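Local coordinates for protein citryl-spermidine/3,4-dihydroxybenzoyl-citryl-spermidine:spermidine ligase (Bacillus anthracis, PDB 3TO3) that catalyses the ATP-dependent condensation of spermidine with citryl-spermidine intermediates in the biosynthesis of the siderophore petrobactin, at residues L12-S17 / A135-C140; V429-I434 / Y550-D555; E542-F547 / Q561-T566. One frame throughout, in Å; residues are numbered along the deposited sequence. Where two conformers were deposited one is given.

Contact 1: L12-S17 / A135-C140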
# COMPACT_ATOMS: atom_id res chain seq x y z
N LEU B 12 -2.19 -22.04 -3.29
CA LEU B 12 -3.44 -22.43 -3.93
C LEU B 12 -4.11 -23.60 -3.21
O LEU B 12 -5.31 -23.55 -2.95
CB LEU B 12 -3.22 -22.78 -5.39
CG LEU B 12 -3.12 -21.55 -6.28
CD1 LEU B 12 -3.00 -22.00 -7.74
CD2 LEU B 12 -4.36 -20.72 -6.07
N LYS B 13 -3.34 -24.64 -2.88
CA LYS B 13 -3.89 -25.76 -2.13
C LYS B 13 -4.45 -25.29 -0.78
O LYS B 13 -5.51 -25.75 -0.33
CB LYS B 13 -2.85 -26.87 -1.94
CG LYS B 13 -2.58 -27.66 -3.20
CD LYS B 13 -1.76 -28.93 -2.91
CE LYS B 13 -1.37 -29.66 -4.20
NZ LYS B 13 -0.21 -30.61 -4.02
N ALA B 14 -3.76 -24.37 -0.12
CA ALA B 14 -4.26 -23.90 1.17
C ALA B 14 -5.60 -23.19 1.00
O ALA B 14 -6.53 -23.42 1.78
CB ALA B 14 -3.25 -22.99 1.85
N ILE B 15 -5.69 -22.32 -0.00
CA ILE B 15 -6.91 -21.56 -0.22
C ILE B 15 -8.04 -22.49 -0.58
O ILE B 15 -9.19 -22.24 -0.21
CB ILE B 15 -6.83 -20.51 -1.35
CG1 ILE B 15 -5.81 -19.45 -1.02
CG2 ILE B 15 -8.14 -19.79 -1.46
CD1 ILE B 15 -6.02 -18.92 0.35
N GLU B 16 -7.71 -23.56 -1.31
CA GLU B 16 -8.73 -24.47 -1.83
C GLU B 16 -9.13 -25.50 -0.80
O GLU B 16 -9.94 -26.37 -1.08
CB GLU B 16 -8.22 -25.24 -3.06
CG GLU B 16 -8.24 -24.50 -4.39
CD GLU B 16 -7.25 -25.10 -5.40
OE1 GLU B 16 -6.39 -25.92 -4.99
OE2 GLU B 16 -7.30 -24.77 -6.60
N SER B 17 -8.52 -25.45 0.38
CA SER B 17 -8.68 -26.54 1.34
C SER B 17 -9.74 -26.25 2.38
O SER B 17 -10.41 -25.21 2.34
CB SER B 17 -7.37 -26.77 2.08
OG SER B 17 -7.25 -25.82 3.13
N ALA B 135 -1.12 -20.55 7.16
CA ALA B 135 -0.50 -21.08 8.38
C ALA B 135 -1.21 -22.36 8.92
O ALA B 135 -0.55 -23.35 9.23
CB ALA B 135 -0.38 -20.02 9.45
N GLN B 136 -2.54 -22.33 9.04
CA GLN B 136 -3.30 -23.49 9.52
C GLN B 136 -3.09 -24.67 8.56
O GLN B 136 -3.05 -25.81 8.97
CB GLN B 136 -4.79 -23.19 9.63
CG GLN B 136 -5.12 -22.08 10.62
CD GLN B 136 -4.60 -22.38 12.00
OE1 GLN B 136 -4.70 -23.51 12.47
NE2 GLN B 136 -3.99 -21.39 12.64
N TYR B 137 -2.93 -24.38 7.27
CA TYR B 137 -2.74 -25.45 6.32
C TYR B 137 -1.35 -26.09 6.40
O TYR B 137 -1.20 -27.29 6.21
CB TYR B 137 -3.02 -24.94 4.91
CG TYR B 137 -2.85 -26.00 3.87
CD1 TYR B 137 -3.85 -26.93 3.64
CD2 TYR B 137 -1.69 -26.07 3.08
CE1 TYR B 137 -3.72 -27.92 2.68
CE2 TYR B 137 -1.54 -27.06 2.10
CZ TYR B 137 -2.58 -27.99 1.91
OH TYR B 137 -2.50 -28.99 0.98
N GLU B 138 -0.32 -25.31 6.73
CA GLU B 138 1.03 -25.86 6.83
C GLU B 138 1.34 -26.60 8.13
O GLU B 138 2.28 -27.38 8.17
CB GLU B 138 2.06 -24.76 6.60
CG GLU B 138 2.09 -24.29 5.16
CD GLU B 138 2.72 -25.32 4.24
OE1 GLU B 138 2.08 -25.68 3.21
OE2 GLU B 138 3.86 -25.76 4.52
N ARG B 139 0.54 -26.35 9.17
CA ARG B 139 0.80 -26.89 10.51
C ARG B 139 0.62 -28.40 10.58
O ARG B 139 -0.28 -28.95 9.93
CB ARG B 139 -0.08 -26.21 11.57
CG ARG B 139 -1.52 -26.73 11.65
CD ARG B 139 -2.39 -25.96 12.67
NE ARG B 139 -1.82 -25.92 14.03
CZ ARG B 139 -2.33 -25.23 15.06
NH1 ARG B 139 -3.43 -24.49 14.91
NH2 ARG B 139 -1.73 -25.28 16.24
N CYS B 140 1.48 -29.05 11.38
CA CYS B 140 1.45 -30.52 11.58
C CYS B 140 0.49 -31.03 12.68
O CYS B 140 -0.18 -30.25 13.36
CB CYS B 140 2.87 -31.04 11.82
SG CYS B 140 3.03 -32.87 11.79
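Tyr-137 lays one face of its ring on the last turn of helix 6-15, a CH-pi contact in which Ala-14 CA stands 3.9 Å from the ring centroid and 17° off the ring normal. The CG of Tyr-137 lies anti to its backbone N (chi1 180°), which carries the ring out from the end of helix 115-138 and across the partner helix. Alanine suits this place: its small methyl lets the backbone come so close, and Ala-14 CB also packs at 3.6 Å on Tyr-137 CB.

Lys-13 CB lies 3.6 Å from Tyr-137 OH, a methylene set against the hydroxyl at the end of the ring, while the extended chain beyond leads the ammonium group away.

Among the polar atoms, Ser-17 OG serves two helices. It gives a 2.8 Å bond to Ala-14 O of the ending helix, which also accepts from Ser-17 N on the same face of its carbonyl plane, and as N-cap of helix 18-37 it bonds to the backbone N of Asp-19. Obliquely to the ring, Ser-17 OG lies 3.6 Å from Tyr-137 CD1. Close by, Gln-264 of the second subunit bonds to Ile-15 O and Ser-17 O.

No polar bond joins the two segments, so their fit probably depends mostly on the ring lying close against the helix, with Ser-17 OG held by its own bonds at the turn.

Contact 2: V429-I434 / Y550-D555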
# COMPACT_ATOMS: atom_id res chain seq x y z
N VAL B 429 1.48 -2.92 40.79
CA VAL B 429 0.50 -1.85 40.71
C VAL B 429 0.25 -1.23 42.09
O VAL B 429 0.32 -0.01 42.25
CB VAL B 429 -0.84 -2.34 40.12
CG1 VAL B 429 -1.98 -1.37 40.48
CG2 VAL B 429 -0.71 -2.52 38.61
N VAL B 430 -0.03 -2.06 43.08
CA VAL B 430 -0.48 -1.56 44.39
C VAL B 430 0.65 -1.02 45.28
O VAL B 430 0.53 0.01 45.96
CB VAL B 430 -1.26 -2.64 45.14
CG1 VAL B 430 -1.76 -2.12 46.48
CG2 VAL B 430 -2.42 -3.21 44.24
N GLU B 431 1.76 -1.74 45.31
CA GLU B 431 2.86 -1.31 46.16
C GLU B 431 3.63 -0.21 45.46
O GLU B 431 4.11 0.69 46.11
CB GLU B 431 3.80 -2.48 46.50
CG GLU B 431 5.14 -2.06 47.10
CD GLU B 431 5.23 -2.32 48.61
OE1 GLU B 431 5.57 -3.47 49.00
OE2 GLU B 431 4.97 -1.38 49.39
N HIS B 432 3.83 -0.35 44.15
CA HIS B 432 4.62 0.63 43.41
C HIS B 432 3.94 1.69 42.54
O HIS B 432 4.61 2.59 42.05
CB HIS B 432 5.70 -0.12 42.62
CG HIS B 432 6.58 -0.94 43.50
ND1 HIS B 432 7.54 -0.38 44.31
CD2 HIS B 432 6.60 -2.27 43.75
CE1 HIS B 432 8.14 -1.32 45.01
NE2 HIS B 432 7.59 -2.48 44.69
N GLY B 433 2.61 1.61 42.39
CA GLY B 433 1.91 2.41 41.39
C GLY B 433 2.37 2.29 39.94
O GLY B 433 2.30 3.24 39.17
N ILE B 434 2.83 1.12 39.54
CA ILE B 434 3.34 0.95 38.20
C ILE B 434 2.53 -0.13 37.47
O ILE B 434 2.49 -1.27 37.90
CB ILE B 434 4.79 0.49 38.25
CG1 ILE B 434 5.67 1.59 38.84
CG2 ILE B 434 5.29 0.11 36.89
CD1 ILE B 434 7.11 1.20 38.89
N TYR B 550 0.24 -7.89 53.66
CA TYR B 550 0.76 -6.52 53.60
C TYR B 550 -0.30 -5.50 54.01
O TYR B 550 -0.85 -4.79 53.17
CB TYR B 550 1.35 -6.21 52.21
CG TYR B 550 2.39 -7.23 51.79
CD1 TYR B 550 2.11 -8.22 50.86
CD2 TYR B 550 3.65 -7.24 52.38
CE1 TYR B 550 3.07 -9.17 50.50
CE2 TYR B 550 4.61 -8.17 52.03
CZ TYR B 550 4.33 -9.13 51.10
OH TYR B 550 5.32 -10.05 50.80
N PRO B 551 -0.58 -5.40 55.32
CA PRO B 551 -1.55 -4.47 55.91
C PRO B 551 -1.27 -3.02 55.52
O PRO B 551 -2.21 -2.22 55.35
CB PRO B 551 -1.33 -4.63 57.43
CG PRO B 551 -0.70 -5.95 57.59
CD PRO B 551 0.11 -6.20 56.35
N HIS B 552 -0.00 -2.66 55.41
CA HIS B 552 0.33 -1.30 55.02
C HIS B 552 -0.23 -0.96 53.61
O HIS B 552 -0.37 0.20 53.23
CB HIS B 552 1.84 -1.05 55.12
CG HIS B 552 2.66 -1.80 54.11
ND1 HIS B 552 3.15 -3.07 54.34
CD2 HIS B 552 3.08 -1.45 52.87
CE1 HIS B 552 3.83 -3.47 53.29
NE2 HIS B 552 3.81 -2.51 52.38
N LEU B 553 -0.58 -2.00 52.86
CA LEU B 553 -1.11 -1.77 51.52
C LEU B 553 -2.63 -1.72 51.48
O LEU B 553 -3.22 -1.49 50.43
CB LEU B 553 -0.58 -2.84 50.55
CG LEU B 553 0.93 -2.77 50.31
CD1 LEU B 553 1.38 -3.77 49.29
CD2 LEU B 553 1.32 -1.39 49.86
N LYS B 554 -3.28 -1.92 52.63
CA LYS B 554 -4.73 -2.10 52.63
C LYS B 554 -5.47 -0.95 51.98
O LYS B 554 -6.32 -1.16 51.12
CB LYS B 554 -5.27 -2.29 54.04
CG LYS B 554 -6.76 -2.62 54.09
CD LYS B 554 -7.23 -2.74 55.53
CE LYS B 554 -8.58 -3.43 55.65
NZ LYS B 554 -8.46 -4.91 55.52
N ASP B 555 -5.17 0.27 52.40
CA ASP B 555 -5.96 1.42 51.95
C ASP B 555 -5.65 1.73 50.50
O ASP B 555 -6.48 2.28 49.79
CB ASP B 555 -5.74 2.63 52.85
CG ASP B 555 -6.53 2.53 54.17
OD1 ASP B 555 -7.60 1.86 54.17
OD2 ASP B 555 -6.11 3.13 55.19
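Glu-431 OE2 accepts a weak hydrogen bond from His-552 NE2, 3.4 Å long with an N-H...O angle of 149°. It joins the C-terminal turn of helix 410-432 to the 3-10 turn 551-553 that leads into helix 554-560, both within the FhuF-like part of this IucA/IucC-family synthetase. The carboxylate meets the imidazole at its edge, where the N-H points, and the two planes are 25° apart. Glutamate has the length to reach so far: its chain bends at chi2 (105°), bringing the acid round toward the 3-10 turn. A protonated imidazole would probably strengthen the attraction, and the long bond suggests a modest hold at this outer surface.

Beneath the polar pair, the buried Leu-553 supplies the apolar part of the contact. Its side chain crosses that of Glu-431 at about a right angle, with Leu-553 CD1 3.9 Å from Glu-431 CB and Leu-553 CD2 3.7 Å from Glu-431 OE2. A branched leucine thus covers the aliphatic base of the acid, while Val-430 CG1 packs more loosely on Leu-553 CB at 4.3 Å. Val-430 also rests on Phe-557 and Ile-560 of helix 554-560, and its carbonyl accepts from Arg-556. Just past the helix, Gly-433 takes a positive phi, which glycine adopts easily, and turns the chain toward strand 434-435; its N bonds weakly to Val-429 O at 2.8 Å.

Contact 3: E542-F547 / Q561-T566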
# COMPACT_ATOMS: atom_id res chain seq x y z
N GLU B 542 -6.80 -15.77 46.07
CA GLU B 542 -5.36 -15.56 45.95
C GLU B 542 -4.93 -14.11 46.12
O GLU B 542 -3.89 -13.83 46.73
CB GLU B 542 -4.84 -16.14 44.65
CG GLU B 542 -5.04 -17.61 44.61
CD GLU B 542 -4.31 -18.31 45.73
OE1 GLU B 542 -3.44 -17.68 46.38
OE2 GLU B 542 -4.61 -19.51 45.95
N ILE B 543 -5.71 -13.19 45.57
CA ILE B 543 -5.43 -11.77 45.73
C ILE B 543 -5.54 -11.49 47.23
O ILE B 543 -4.64 -10.91 47.82
CB ILE B 543 -6.41 -10.89 44.91
CG1 ILE B 543 -6.08 -10.94 43.42
CG2 ILE B 543 -6.40 -9.44 45.40
CD1 ILE B 543 -7.30 -10.45 42.48
N GLU B 544 -6.64 -11.92 47.84
CA GLU B 544 -6.84 -11.69 49.27
C GLU B 544 -5.72 -12.29 50.11
O GLU B 544 -5.25 -11.66 51.05
CB GLU B 544 -8.19 -12.24 49.75
CG GLU B 544 -9.39 -11.39 49.37
CD GLU B 544 -9.38 -9.98 49.96
OE1 GLU B 544 -9.08 -9.83 51.17
OE2 GLU B 544 -9.68 -9.02 49.22
N ASN B 545 -5.31 -13.51 49.77
CA ASN B 545 -4.25 -14.20 50.49
C ASN B 545 -2.94 -13.39 50.48
O ASN B 545 -2.24 -13.30 51.51
CB ASN B 545 -4.04 -15.63 49.94
CG ASN B 545 -5.01 -16.67 50.55
OD1 ASN B 545 -5.23 -17.75 49.98
ND2 ASN B 545 -5.57 -16.35 51.72
N HIS B 546 -2.62 -12.79 49.33
CA HIS B 546 -1.41 -11.97 49.16
C HIS B 546 -1.49 -10.72 50.03
O HIS B 546 -0.63 -10.48 50.87
CB HIS B 546 -1.20 -11.54 47.71
CG HIS B 546 -0.01 -10.63 47.54
ND1 HIS B 546 1.29 -11.09 47.59
CD2 HIS B 546 0.07 -9.30 47.34
CE1 HIS B 546 2.12 -10.08 47.42
NE2 HIS B 546 1.41 -8.98 47.27
N PHE B 547 -2.55 -9.94 49.83
CA PHE B 547 -2.66 -8.65 50.50
C PHE B 547 -2.92 -8.73 51.99
O PHE B 547 -2.72 -7.74 52.71
CB PHE B 547 -3.61 -7.71 49.76
CG PHE B 547 -3.04 -7.20 48.49
CD1 PHE B 547 -3.54 -7.61 47.28
CD2 PHE B 547 -1.95 -6.36 48.51
CE1 PHE B 547 -2.98 -7.17 46.08
CE2 PHE B 547 -1.37 -5.91 47.33
CZ PHE B 547 -1.89 -6.31 46.12
N GLN B 561 -9.90 -0.36 43.82
CA GLN B 561 -11.22 -0.89 43.48
C GLN B 561 -11.24 -2.03 42.44
O GLN B 561 -11.94 -1.94 41.44
CB GLN B 561 -12.10 0.26 42.98
CG GLN B 561 -12.34 1.34 43.98
CD GLN B 561 -13.81 1.50 44.29
OE1 GLN B 561 -14.47 2.43 43.82
NE2 GLN B 561 -14.35 0.57 45.08
N LEU B 562 -10.48 -3.09 42.67
CA LEU B 562 -10.48 -4.21 41.77
C LEU B 562 -11.77 -5.01 41.85
O LEU B 562 -12.05 -5.85 40.99
CB LEU B 562 -9.32 -5.14 42.10
CG LEU B 562 -7.97 -4.48 41.95
CD1 LEU B 562 -6.92 -5.55 42.12
CD2 LEU B 562 -7.88 -3.85 40.58
N TYR B 563 -12.51 -4.80 42.94
CA TYR B 563 -13.79 -5.49 43.18
C TYR B 563 -14.99 -4.66 42.74
O TYR B 563 -16.14 -5.00 43.09
CB TYR B 563 -13.94 -5.93 44.64
CG TYR B 563 -12.81 -6.80 45.13
CD1 TYR B 563 -12.07 -7.57 44.25
CD2 TYR B 563 -12.49 -6.86 46.48
CE1 TYR B 563 -11.04 -8.38 44.68
CE2 TYR B 563 -11.47 -7.67 46.94
CZ TYR B 563 -10.74 -8.43 46.03
OH TYR B 563 -9.71 -9.23 46.48
N THR B 564 -14.76 -3.53 42.09
CA THR B 564 -15.90 -2.71 41.66
C THR B 564 -16.84 -3.55 40.78
O THR B 564 -16.40 -4.45 40.03
CB THR B 564 -15.48 -1.44 40.90
OG1 THR B 564 -16.59 -0.53 40.81
CG2 THR B 564 -15.02 -1.78 39.49
N PRO B 565 -18.15 -3.30 40.90
CA PRO B 565 -19.19 -4.06 40.21
C PRO B 565 -19.06 -3.96 38.69
O PRO B 565 -19.18 -4.97 38.00
CB PRO B 565 -20.48 -3.38 40.66
CG PRO B 565 -20.13 -2.78 42.02
CD PRO B 565 -18.70 -2.34 41.87
N THR B 566 -18.83 -2.75 38.20
CA THR B 566 -18.71 -2.52 36.77
C THR B 566 -17.53 -1.60 36.53
O THR B 566 -17.13 -0.85 37.42
CB THR B 566 -19.99 -1.88 36.19
OG1 THR B 566 -20.12 -0.57 36.71
CG2 THR B 566 -21.26 -2.66 36.58
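A single tyrosine-carboxylate hydrogen bond, with an isoleucine methyl beside the phenol oxygen, ties the C-terminal half of helix 532-547 to the loop between helix 554-560 and strand 566-570. Tyr-563 OH donates to Glu-544 OE2 over 2.7 Å, a short bond that uses the anti lone pair of the oxygen. The carboxylate oxygen lies at the edge of the ring, near its plane, with the carboxylate itself turned 43° from the ring. Glu-544 folds back at chi2 (-62°) to present this oxygen to the phenol. Tyrosine fits because the nearest CA atoms, Ile-543 CA and Leu-562 CA, are 9.9 Å apart, and its long rigid ring bridges the distance and still ends in a donor.

The hydroxyl of Tyr-563 also lies 3.5 Å from Ile-543 CG2, the gamma methyl of the beta-branched isoleucine. The loop carrying the ring is shaped by a type I beta turn from Gln-561 to Thr-564, closed by Thr-564 N to Gln-561 O at 3.3 Å.

Around this link, Phe-557 of helix 554-560 touches Ile-543, Glu-544 and Leu-562, while Leu-592 and Arg-596 of helix 591-600 pack on Tyr-563 and Val-508 of helix 502-528 on Leu-562.

Contacts 2 and 3 are neighbours, their centres 12 Å apart, and their segments alternate along the chain, since 550-555 falls between 542-547 and 561-566. Phe-547 joins them: Phe-547 CZ packs 3.7 Å from Val-430 CG2 and Phe-547 CE2 4.0 Å from Leu-553 CD1, so the two contacts are joined by packing. Contact 1 stands apart on the other side of the chain's centre, its centre 50 Å from that of contact 2 and 45 Å from that of contact 3, and it alone adjoins the second subunit. All three lie away from the ATP and magnesium sites.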